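Local coordinates for protein FG41 Malonate Semialdehyde Decarboxylase (Coryneform bacterium, PDB 4LHP) that is a member of the tautomerase superfamily, built from beta-alpha-beta units and assembled as a trimer, at residues R61-T72 / S100-N109; R16-H24 / D37-H45. All blocks are in the same frame, centred on the assembly; numbering follows the deposited sequence.

Contact 1 of 2, residues R61-T72 / S100-N109; sequences RSPSVVIIHVFT and SDVFIAITEN. With PO4 (phosphate ion), chain M.
His69 and Thr107 meet on one face of a parallel strand pair, where His69 NE2 and Thr107 OG1 stand 2.7 Å apart in a hydrogen bond at the edge of the ring, nearly straight at 171°. With CG anti to the backbone N (chi1 -159°), the imidazole leans over strand 102-109. It lies between two neighbours: Ala105 CB makes a CH-pi contact 4.3 Å from the ring centroid, and Phe71 CZ sits over the other face. Phe71 also lies alongside Thr107, and Ile67 alongside Phe103, CG2 to CD2 4.0 Å. Behind them runs an in-register ladder of backbone bonds from Val66 N to Asp101 O (2.8 Å) as far as Asn109 N to Thr72 O, where they lengthen to 3.3 Å. At the opposite end the carboxylate of Asp101 pins the incoming loop: OD1 accepts Ser62 N (2.9 Å) and, from the other face of its plane, Ser100 OG, while OD2 takes Ser62 OG at 2.6 Å. Farther out, helix 78-92 covers Ile104 and Ile106, completing a beta-alpha-beta unit, and Phe71 of the second subunit meets the His69 ring edge-to-face. A phosphate ion accepts a hydrogen bond from Thr72 OG1. Sandwiched between Phe71 and Ala105, and with NE2 as one of its two bonded nitrogens, the buried imidazole is probably held against rotation.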
loop_
_atom_site.group_PDB
_atom_site.type_symbol
_atom_site.label_atom_id
_atom_site.label_comp_id
_atom_site.label_asym_id
_atom_site.label_seq_id
_atom_site.Cartn_x
_atom_site.Cartn_y
_atom_site.Cartn_z
ATOM N N ARG A 61 8.581 -21.344 -4.634
ATOM C CA ARG A 61 9.300 -20.097 -4.829
ATOM C C ARG A 61 10.522 -20.089 -3.929
ATOM O O ARG A 61 10.495 -20.637 -2.829
ATOM C CB ARG A 61 8.410 -18.902 -4.489
ATOM C CG ARG A 61 6.937 -19.240 -4.341
ATOM C CD ARG A 61 6.101 -17.986 -4.169
ATOM N NE ARG A 61 6.114 -17.146 -5.364
ATOM C CZ ARG A 61 5.036 -16.646 -5.963
ATOM N NH1 ARG A 61 3.820 -16.882 -5.494
ATOM N NH2 ARG A 61 5.178 -15.894 -7.044
ATOM N N SER A 62 11.599 -19.472 -4.397
ATOM C CA SER A 62 12.754 -19.256 -3.546
ATOM C C SER A 62 12.351 -18.260 -2.469
ATOM O O SER A 62 11.309 -17.616 -2.579
ATOM C CB SER A 62 13.936 -18.720 -4.356
ATOM O OG SER A 62 13.816 -17.330 -4.617
ATOM N N PRO A 63 13.167 -18.135 -1.418
ATOM C CA PRO A 63 12.885 -17.122 -0.398
ATOM C C PRO A 63 12.980 -15.708 -0.963
ATOM O O PRO A 63 12.388 -14.784 -0.410
ATOM C CB PRO A 63 13.985 -17.355 0.643
ATOM C CG PRO A 63 14.442 -18.767 0.414
ATOM C CD PRO A 63 14.320 -18.978 -1.060
ATOM N N SER A 64 13.716 -15.547 -2.058
ATOM C CA SER A 64 13.954 -14.224 -2.625
ATOM C C SER A 64 12.782 -13.755 -3.488
ATOM O O SER A 64 12.912 -13.579 -4.698
ATOM C CB SER A 64 15.256 -14.214 -3.431
ATOM O OG SER A 64 16.319 -14.803 -2.698
ATOM N N VAL A 65 11.640 -13.544 -2.841
ATOM C CA VAL A 65 10.417 -13.130 -3.517
ATOM C C VAL A 65 10.472 -11.652 -3.893
ATOM O O VAL A 65 11.092 -10.850 -3.198
ATOM C CB VAL A 65 9.199 -13.391 -2.603
ATOM C CG1 VAL A 65 7.934 -12.740 -3.147
ATOM C CG2 VAL A 65 8.995 -14.890 -2.421
ATOM N N VAL A 66 9.840 -11.305 -5.011
ATOM C CA VAL A 66 9.706 -9.915 -5.430
ATOM C C VAL A 66 8.240 -9.610 -5.717
ATOM O O VAL A 66 7.651 -10.150 -6.653
ATOM C CB VAL A 66 10.550 -9.616 -6.680
ATOM C CG1 VAL A 66 10.278 -8.202 -7.184
ATOM C CG2 VAL A 66 12.028 -9.818 -6.377
ATOM N N ILE A 67 7.659 -8.742 -4.897
ATOM C CA ILE A 67 6.247 -8.397 -5.002
ATOM C C ILE A 67 6.089 -6.986 -5.554
ATOM O O ILE A 67 6.596 -6.023 -4.980
ATOM C CB ILE A 67 5.551 -8.513 -3.631
ATOM C CG1 ILE A 67 5.486 -9.983 -3.213
ATOM C CG2 ILE A 67 4.151 -7.916 -3.680
ATOM C CD1 ILE A 67 4.966 -10.211 -1.817
ATOM N N ILE A 68 5.387 -6.879 -6.679
ATOM C CA ILE A 68 5.180 -5.605 -7.358
ATOM C C ILE A 68 3.726 -5.179 -7.237
ATOM O O ILE A 68 2.839 -5.828 -7.783
ATOM C CB ILE A 68 5.513 -5.709 -8.862
ATOM C CG1 ILE A 68 6.883 -6.358 -9.068
ATOM C CG2 ILE A 68 5.450 -4.331 -9.523
ATOM C CD1 ILE A 68 8.002 -5.621 -8.385
ATOM N N HIS A 69 3.485 -4.088 -6.520
ATOM C CA HIS A 69 2.134 -3.565 -6.371
ATOM C C HIS A 69 2.005 -2.285 -7.185
ATOM O O HIS A 69 2.562 -1.249 -6.827
ATOM C CB HIS A 69 1.810 -3.308 -4.897
ATOM C CG HIS A 69 0.343 -3.267 -4.601
ATOM N ND1 HIS A 69 -0.175 -3.513 -3.347
ATOM C CD2 HIS A 69 -0.720 -3.008 -5.400
ATOM C CE1 HIS A 69 -1.490 -3.408 -3.387
ATOM N NE2 HIS A 69 -1.847 -3.101 -4.621
ATOM N N VAL A 70 1.277 -2.373 -8.292
ATOM C CA VAL A 70 1.130 -1.253 -9.209
ATOM C C VAL A 70 -0.118 -0.445 -8.880
ATOM O O VAL A 70 -1.229 -0.976 -8.861
ATOM C CB VAL A 70 1.049 -1.740 -10.668
ATOM C CG1 VAL A 70 0.731 -0.586 -11.605
ATOM C CG2 VAL A 70 2.354 -2.415 -11.069
ATOM N N PHE A 71 0.079 0.839 -8.606
ATOM C CA PHE A 71 -1.027 1.756 -8.362
ATOM C C PHE A 71 -1.159 2.693 -9.555
ATOM O O PHE A 71 -0.324 3.571 -9.759
ATOM C CB PHE A 71 -0.791 2.546 -7.074
ATOM C CG PHE A 71 -0.872 1.706 -5.829
ATOM C CD1 PHE A 71 0.249 1.054 -5.340
ATOM C CD2 PHE A 71 -2.071 1.566 -5.149
ATOM C CE1 PHE A 71 0.175 0.278 -4.195
ATOM C CE2 PHE A 71 -2.151 0.793 -4.004
ATOM C CZ PHE A 71 -1.026 0.149 -3.528
ATOM N N THR A 72 -2.213 2.502 -10.343
ATOM C CA THR A 72 -2.335 3.178 -11.628
ATOM C C THR A 72 -3.778 3.593 -11.907
ATOM O O THR A 72 -4.712 3.088 -11.286
ATOM C CB THR A 72 -1.861 2.258 -12.766
ATOM O OG1 THR A 72 -1.630 3.025 -13.954
ATOM C CG2 THR A 72 -2.895 1.176 -13.048
ATOM N N SER A 100 9.008 -17.855 -10.955
ATOM C CA SER A 100 8.316 -18.365 -9.780
ATOM C C SER A 100 8.343 -17.370 -8.627
ATOM O O SER A 100 7.537 -17.456 -7.700
ATOM C CB SER A 100 8.974 -19.662 -9.326
ATOM O OG SER A 100 10.341 -19.439 -9.028
ATOM N N ASP A 101 9.275 -16.425 -8.687
ATOM C CA ASP A 101 9.531 -15.537 -7.564
ATOM C C ASP A 101 8.916 -14.158 -7.757
ATOM O O ASP A 101 9.162 -13.247 -6.966
ATOM C CB ASP A 101 11.038 -15.415 -7.346
ATOM C CG ASP A 101 11.674 -16.732 -6.936
ATOM O OD1 ASP A 101 10.925 -17.663 -6.565
ATOM O OD2 ASP A 101 12.918 -16.837 -6.979
ATOM N N VAL A 102 8.114 -14.005 -8.806
ATOM C CA VAL A 102 7.452 -12.736 -9.070
ATOM C C VAL A 102 5.979 -12.808 -8.691
ATOM O O VAL A 102 5.312 -13.816 -8.923
ATOM C CB VAL A 102 7.560 -12.339 -10.554
ATOM C CG1 VAL A 102 7.017 -10.933 -10.766
ATOM C CG2 VAL A 102 8.999 -12.431 -11.023
ATOM N N PHE A 103 5.484 -11.728 -8.101
ATOM C CA PHE A 103 4.074 -11.602 -7.768
ATOM C C PHE A 103 3.672 -10.154 -8.009
ATOM O O PHE A 103 4.296 -9.235 -7.480
ATOM C CB PHE A 103 3.830 -12.000 -6.311
ATOM C CG PHE A 103 2.397 -11.877 -5.877
ATOM C CD1 PHE A 103 1.565 -12.985 -5.865
ATOM C CD2 PHE A 103 1.883 -10.654 -5.477
ATOM C CE1 PHE A 103 0.247 -12.876 -5.462
ATOM C CE2 PHE A 103 0.565 -10.538 -5.074
ATOM C CZ PHE A 103 -0.254 -11.651 -5.069
ATOM N N ILE A 104 2.639 -9.953 -8.821
ATOM C CA ILE A 104 2.247 -8.610 -9.231
ATOM C C ILE A 104 0.775 -8.349 -8.933
ATOM O O ILE A 104 -0.083 -9.184 -9.218
ATOM C CB ILE A 104 2.494 -8.391 -10.738
ATOM C CG1 ILE A 104 3.935 -8.761 -11.100
ATOM C CG2 ILE A 104 2.197 -6.947 -11.120
ATOM C CD1 ILE A 104 4.232 -8.696 -12.580
ATOM N N ALA A 105 0.491 -7.185 -8.359
ATOM C CA ALA A 105 -0.881 -6.792 -8.059
ATOM C C ALA A 105 -1.153 -5.388 -8.584
ATOM O O ALA A 105 -0.277 -4.528 -8.551
ATOM C CB ALA A 105 -1.128 -6.847 -6.564
ATOM N N ILE A 106 -2.372 -5.165 -9.065
ATOM C CA ILE A 106 -2.773 -3.857 -9.567
ATOM C C ILE A 106 -3.939 -3.305 -8.753
ATOM O O ILE A 106 -4.917 -4.005 -8.501
ATOM C CB ILE A 106 -3.177 -3.923 -11.056
ATOM C CG1 ILE A 106 -2.004 -4.433 -11.900
ATOM C CG2 ILE A 106 -3.637 -2.555 -11.544
ATOM C CD1 ILE A 106 -2.205 -4.284 -13.398
ATOM N N THR A 107 -3.823 -2.047 -8.338
ATOM C CA THR A 107 -4.881 -1.375 -7.592
ATOM C C THR A 107 -5.153 -0.023 -8.245
ATOM O O THR A 107 -4.233 0.762 -8.470
ATOM C CB THR A 107 -4.494 -1.180 -6.114
ATOM O OG1 THR A 107 -4.303 -2.457 -5.493
ATOM C CG2 THR A 107 -5.580 -0.418 -5.368
ATOM N N GLU A 108 -6.420 0.248 -8.543
ATOM C CA GLU A 108 -6.772 1.363 -9.419
ATOM C C GLU A 108 -7.354 2.581 -8.702
ATOM O O GLU A 108 -7.859 2.486 -7.583
ATOM C CB GLU A 108 -7.753 0.882 -10.493
ATOM C CG GLU A 108 -7.139 -0.097 -11.483
ATOM C CD GLU A 108 -8.120 -0.563 -12.539
ATOM O OE1 GLU A 108 -9.316 -0.728 -12.215
ATOM O OE2 GLU A 108 -7.694 -0.761 -13.698
ATOM N N ASN A 109 -7.261 3.729 -9.368
ATOM C CA ASN A 109 -7.891 4.960 -8.906
ATOM C C ASN A 109 -8.171 5.884 -10.089
ATOM O O ASN A 109 -8.101 5.457 -11.239
ATOM C CB ASN A 109 -7.022 5.658 -7.855
ATOM C CG ASN A 109 -5.664 6.075 -8.391
ATOM O OD1 ASN A 109 -5.395 5.986 -9.589
ATOM N ND2 ASN A 109 -4.801 6.540 -7.497
HETATM P P PO4 M . -0.696 6.156 -14.696
HETATM O O1 PO4 M . 0.303 7.276 -14.880
HETATM O O2 PO4 M . -0.014 4.827 -14.922
HETATM O O3 PO4 M . -1.254 6.203 -13.292
HETATM O O4 PO4 M . -1.814 6.316 -15.701
#

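Contact 2 of 2, residues R16-H24 / D37-H45; sequences RRAIADAVH and DRFQILTAH
Arg38 crosses His24 with its methylenes over the ring, CB 3.6 Å from the ring centroid in a CH-pi contact; the guanidinium lies beyond the ring, almost parallel to its plane and with His24 CB over one face. Fully extended from CB to NE, the chain carries the arginine on to Asp21. There NH1 and NH2 both grip the single oxygen OD1, NH2 at 2.8 Å, with OD1 in the guanidinium plane. The carboxylate stands 67° from that plane. Arg17 NE adds a third bond to OD1 from within the helix, so one carboxylate oxygen holds two arginines together and probably offsets the closeness of Arg17 NH2 to Arg38 NH1, 3.5 Å. Arg38 is also tied to Gln40: NE and NH2 reach OE1 from the same face of the amide. This is consistent with an amide orientation that sends NE2 to Ala20 O, 3.1 Å at 165°; that carbonyl also keeps its helical bond from His24 N, arriving from the opposite face. Helix 13-31 thereby packs on strand 39-45, the closing strand of a beta-alpha-beta unit begun by strand 2-8. His24 NE2 is anchored by Ala35 O, just ahead of segment 37-45. Against this buried Arg38, His24 and Gln40 cluster, the solvent side holds exposed Arg17 and partly exposed Arg16. Toward Arg16 the contact thins: Leu42 CD2 rests on Ala20 CB at 3.9 Å, and beyond it Ala44 CB touches one guanidinium face of Arg16, 3.6 Å from CZ, while Arg16 NH2 bonds to Ser9 O.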
loop_
_atom_site.group_PDB
_atom_site.type_symbol
_atom_site.label_atom_id
_atom_site.label_comp_id
_atom_site.label_asym_id
_atom_site.label_seq_id
_atom_site.Cartn_x
_atom_site.Cartn_y
_atom_site.Cartn_z
ATOM N N ARG A 16 18.618 -4.866 -6.973
ATOM C CA ARG A 16 17.327 -4.249 -6.690
ATOM C C ARG A 16 17.094 -3.117 -7.666
ATOM O O ARG A 16 16.116 -3.104 -8.408
ATOM C CB ARG A 16 17.287 -3.676 -5.277
ATOM C CG ARG A 16 17.388 -4.691 -4.166
ATOM C CD ARG A 16 17.613 -3.977 -2.848
ATOM N NE ARG A 16 18.202 -4.848 -1.838
ATOM C CZ ARG A 16 18.744 -4.416 -0.706
ATOM N NH1 ARG A 16 18.779 -3.119 -0.432
ATOM N NH2 ARG A 16 19.258 -5.282 0.154
ATOM N N ARG A 17 18.008 -2.157 -7.649
ATOM C CA ARG A 17 17.927 -1.012 -8.537
ATOM C C ARG A 17 17.684 -1.474 -9.973
ATOM O O ARG A 17 16.912 -0.860 -10.710
ATOM C CB ARG A 17 19.210 -0.186 -8.440
ATOM C CG ARG A 17 19.236 1.044 -9.329
ATOM C CD ARG A 17 17.910 1.790 -9.304
ATOM N NE ARG A 17 17.812 2.742 -10.406
ATOM C CZ ARG A 17 17.781 4.066 -10.280
ATOM N NH1 ARG A 17 17.827 4.647 -9.087
ATOM N NH2 ARG A 17 17.695 4.817 -11.366
ATOM N N ALA A 18 18.336 -2.564 -10.364
ATOM C CA ALA A 18 18.134 -3.139 -11.691
ATOM C C ALA A 18 16.716 -3.692 -11.831
ATOM O O ALA A 18 16.045 -3.454 -12.836
ATOM C CB ALA A 18 19.160 -4.227 -11.961
ATOM N N ILE A 19 16.266 -4.435 -10.824
ATOM C CA ILE A 19 14.879 -4.884 -10.775
ATOM C C ILE A 19 13.954 -3.694 -11.014
ATOM O O ILE A 19 13.044 -3.758 -11.840
ATOM C CB ILE A 19 14.535 -5.533 -9.411
ATOM C CG1 ILE A 19 15.232 -6.888 -9.268
ATOM C CG2 ILE A 19 13.029 -5.711 -9.265
ATOM C CD1 ILE A 19 15.115 -7.494 -7.883
ATOM N N ALA A 20 14.204 -2.604 -10.295
ATOM C CA ALA A 20 13.372 -1.411 -10.393
ATOM C C ALA A 20 13.432 -0.813 -11.796
ATOM O O ALA A 20 12.422 -0.353 -12.327
ATOM C CB ALA A 20 13.805 -0.384 -9.357
ATOM N N ASP A 21 14.620 -0.827 -12.394
ATOM C CA ASP A 21 14.803 -0.297 -13.740
ATOM C C ASP A 21 13.997 -1.105 -14.751
ATOM O O ASP A 21 13.385 -0.548 -15.661
ATOM C CB ASP A 21 16.282 -0.320 -14.128
ATOM C CG ASP A 21 17.097 0.728 -13.396
ATOM O OD1 ASP A 21 16.562 1.819 -13.110
ATOM O OD2 ASP A 21 18.282 0.463 -13.112
ATOM N N ALA A 22 13.998 -2.421 -14.578
ATOM C CA ALA A 22 13.343 -3.316 -15.520
ATOM C C ALA A 22 11.828 -3.167 -15.460
ATOM O O ALA A 22 11.149 -3.219 -16.487
ATOM C CB ALA A 22 13.744 -4.752 -15.240
ATOM N N VAL A 23 11.295 -2.990 -14.258
ATOM C CA VAL A 23 9.856 -2.839 -14.097
ATOM C C VAL A 23 9.399 -1.534 -14.736
ATOM O O VAL A 23 8.401 -1.506 -15.454
ATOM C CB VAL A 23 9.432 -2.894 -12.619
ATOM C CG1 VAL A 23 7.947 -2.598 -12.479
ATOM C CG2 VAL A 23 9.753 -4.261 -12.033
ATOM N N HIS A 24 10.134 -0.453 -14.497
ATOM C CA HIS A 24 9.782 0.821 -15.110
ATOM C C HIS A 24 9.800 0.715 -16.630
ATOM O O HIS A 24 8.831 1.081 -17.294
ATOM C CB HIS A 24 10.723 1.944 -14.675
ATOM C CG HIS A 24 10.347 3.279 -15.238
ATOM N ND1 HIS A 24 9.131 3.874 -14.984
ATOM C CD2 HIS A 24 11.011 4.122 -16.065
ATOM C CE1 HIS A 24 9.066 5.031 -15.617
ATOM N NE2 HIS A 24 10.196 5.206 -16.279
ATOM N N ASP A 37 7.748 9.216 -16.102
ATOM C CA ASP A 37 6.649 8.927 -15.191
ATOM C C ASP A 37 7.070 7.770 -14.294
ATOM O O ASP A 37 6.453 6.703 -14.303
ATOM C CB ASP A 37 5.378 8.574 -15.967
ATOM C CG ASP A 37 4.148 8.515 -15.079
ATOM O OD1 ASP A 37 4.271 8.816 -13.875
ATOM O OD2 ASP A 37 3.055 8.179 -15.585
ATOM N N ARG A 38 8.135 7.993 -13.529
ATOM C CA ARG A 38 8.714 6.952 -12.690
ATOM C C ARG A 38 8.524 7.278 -11.218
ATOM O O ARG A 38 9.052 8.266 -10.711
ATOM C CB ARG A 38 10.205 6.781 -12.984
ATOM C CG ARG A 38 10.830 5.640 -12.203
ATOM C CD ARG A 38 12.265 5.365 -12.615
ATOM N NE ARG A 38 12.712 4.080 -12.087
ATOM C CZ ARG A 38 13.880 3.510 -12.366
ATOM N NH1 ARG A 38 14.746 4.105 -13.173
ATOM N NH2 ARG A 38 14.180 2.336 -11.830
ATOM N N PHE A 39 7.770 6.430 -10.536
ATOM C CA PHE A 39 7.485 6.630 -9.127
ATOM C C PHE A 39 7.456 5.284 -8.433
ATOM O O PHE A 39 6.529 4.495 -8.610
ATOM C CB PHE A 39 6.173 7.389 -8.968
ATOM C CG PHE A 39 6.194 8.729 -9.630
ATOM C CD1 PHE A 39 5.680 8.903 -10.903
ATOM C CD2 PHE A 39 6.776 9.810 -8.996
ATOM C CE1 PHE A 39 5.724 10.137 -11.516
ATOM C CE2 PHE A 39 6.824 11.042 -9.603
ATOM C CZ PHE A 39 6.299 11.208 -10.865
ATOM N N GLN A 40 8.495 5.033 -7.646
ATOM C CA GLN A 40 8.746 3.710 -7.101
ATOM C C GLN A 40 9.231 3.792 -5.664
ATOM O O GLN A 40 10.002 4.682 -5.310
ATOM C CB GLN A 40 9.811 2.998 -7.936
ATOM C CG GLN A 40 9.454 2.830 -9.402
ATOM C CD GLN A 40 10.501 2.037 -10.160
ATOM O OE1 GLN A 40 11.701 2.230 -9.965
ATOM N NE2 GLN A 40 10.053 1.134 -11.024
ATOM N N ILE A 41 8.776 2.854 -4.843
ATOM C CA ILE A 41 9.283 2.716 -3.487
ATOM C C ILE A 41 9.833 1.311 -3.305
ATOM O O ILE A 41 9.103 0.328 -3.435
ATOM C CB ILE A 41 8.193 2.969 -2.435
ATOM C CG1 ILE A 41 7.629 4.383 -2.590
ATOM C CG2 ILE A 41 8.759 2.773 -1.033
ATOM C CD1 ILE A 41 6.394 4.647 -1.760
ATOM N N LEU A 42 11.125 1.224 -3.013
ATOM C CA LEU A 42 11.778 -0.061 -2.803
ATOM C C LEU A 42 11.943 -0.352 -1.323
ATOM O O LEU A 42 12.599 0.396 -0.600
ATOM C CB LEU A 42 13.147 -0.085 -3.481
ATOM C CG LEU A 42 13.130 -0.498 -4.950
ATOM C CD1 LEU A 42 12.093 0.304 -5.710
ATOM C CD2 LEU A 42 14.509 -0.320 -5.562
ATOM N N THR A 43 11.340 -1.447 -0.880
ATOM C CA THR A 43 11.497 -1.898 0.491
ATOM C C THR A 43 12.130 -3.280 0.494
ATOM O O THR A 43 11.525 -4.252 0.044
ATOM C CB THR A 43 10.149 -1.965 1.227
ATOM O OG1 THR A 43 9.429 -0.739 1.039
ATOM C CG2 THR A 43 10.371 -2.197 2.712
ATOM N N ALA A 44 13.360 -3.361 0.988
ATOM C CA ALA A 44 14.050 -4.637 1.108
ATOM C C ALA A 44 13.788 -5.231 2.484
ATOM O O ALA A 44 13.995 -4.574 3.505
ATOM C CB ALA A 44 15.538 -4.458 0.876
ATOM N N HIS A 45 13.326 -6.476 2.501
ATOM C CA HIS A 45 12.961 -7.144 3.740
ATOM C C HIS A 45 13.864 -8.331 4.013
ATOM O O HIS A 45 14.454 -8.901 3.099
ATOM C CB HIS A 45 11.527 -7.668 3.660
ATOM C CG HIS A 45 10.500 -6.609 3.421
ATOM N ND1 HIS A 45 9.595 -6.221 4.384
ATOM C CD2 HIS A 45 10.224 -5.864 2.324
ATOM C CE1 HIS A 45 8.808 -5.281 3.894
ATOM N NE2 HIS A 45 9.171 -5.046 2.645
#

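Both contacts are largely buried and lie toward the two ends of this chain's four-stranded sheet, which runs on across the subunit interfaces: contact 1 pairs strands 66-73 and 102-109, whereas contact 2 lays helix 13-31 on strand 39-45. Each joins elements of its own beta-alpha-beta unit. Their chemistry follows: strand pairing makes contact 1 chiefly a backbone ladder, while contact 2 depends on side chains, above all the arginine-aspartate network, and loosens toward partly exposed Arg16. The two touch where Ile19 CD1 packs on Val66 CG2 (4.1 Å) and Val23 CG1 on Ile68 CG2. Across the trimer, Phe103 of contact 1 meets Phe39 of a neighbouring subunit, a contact 2 residue.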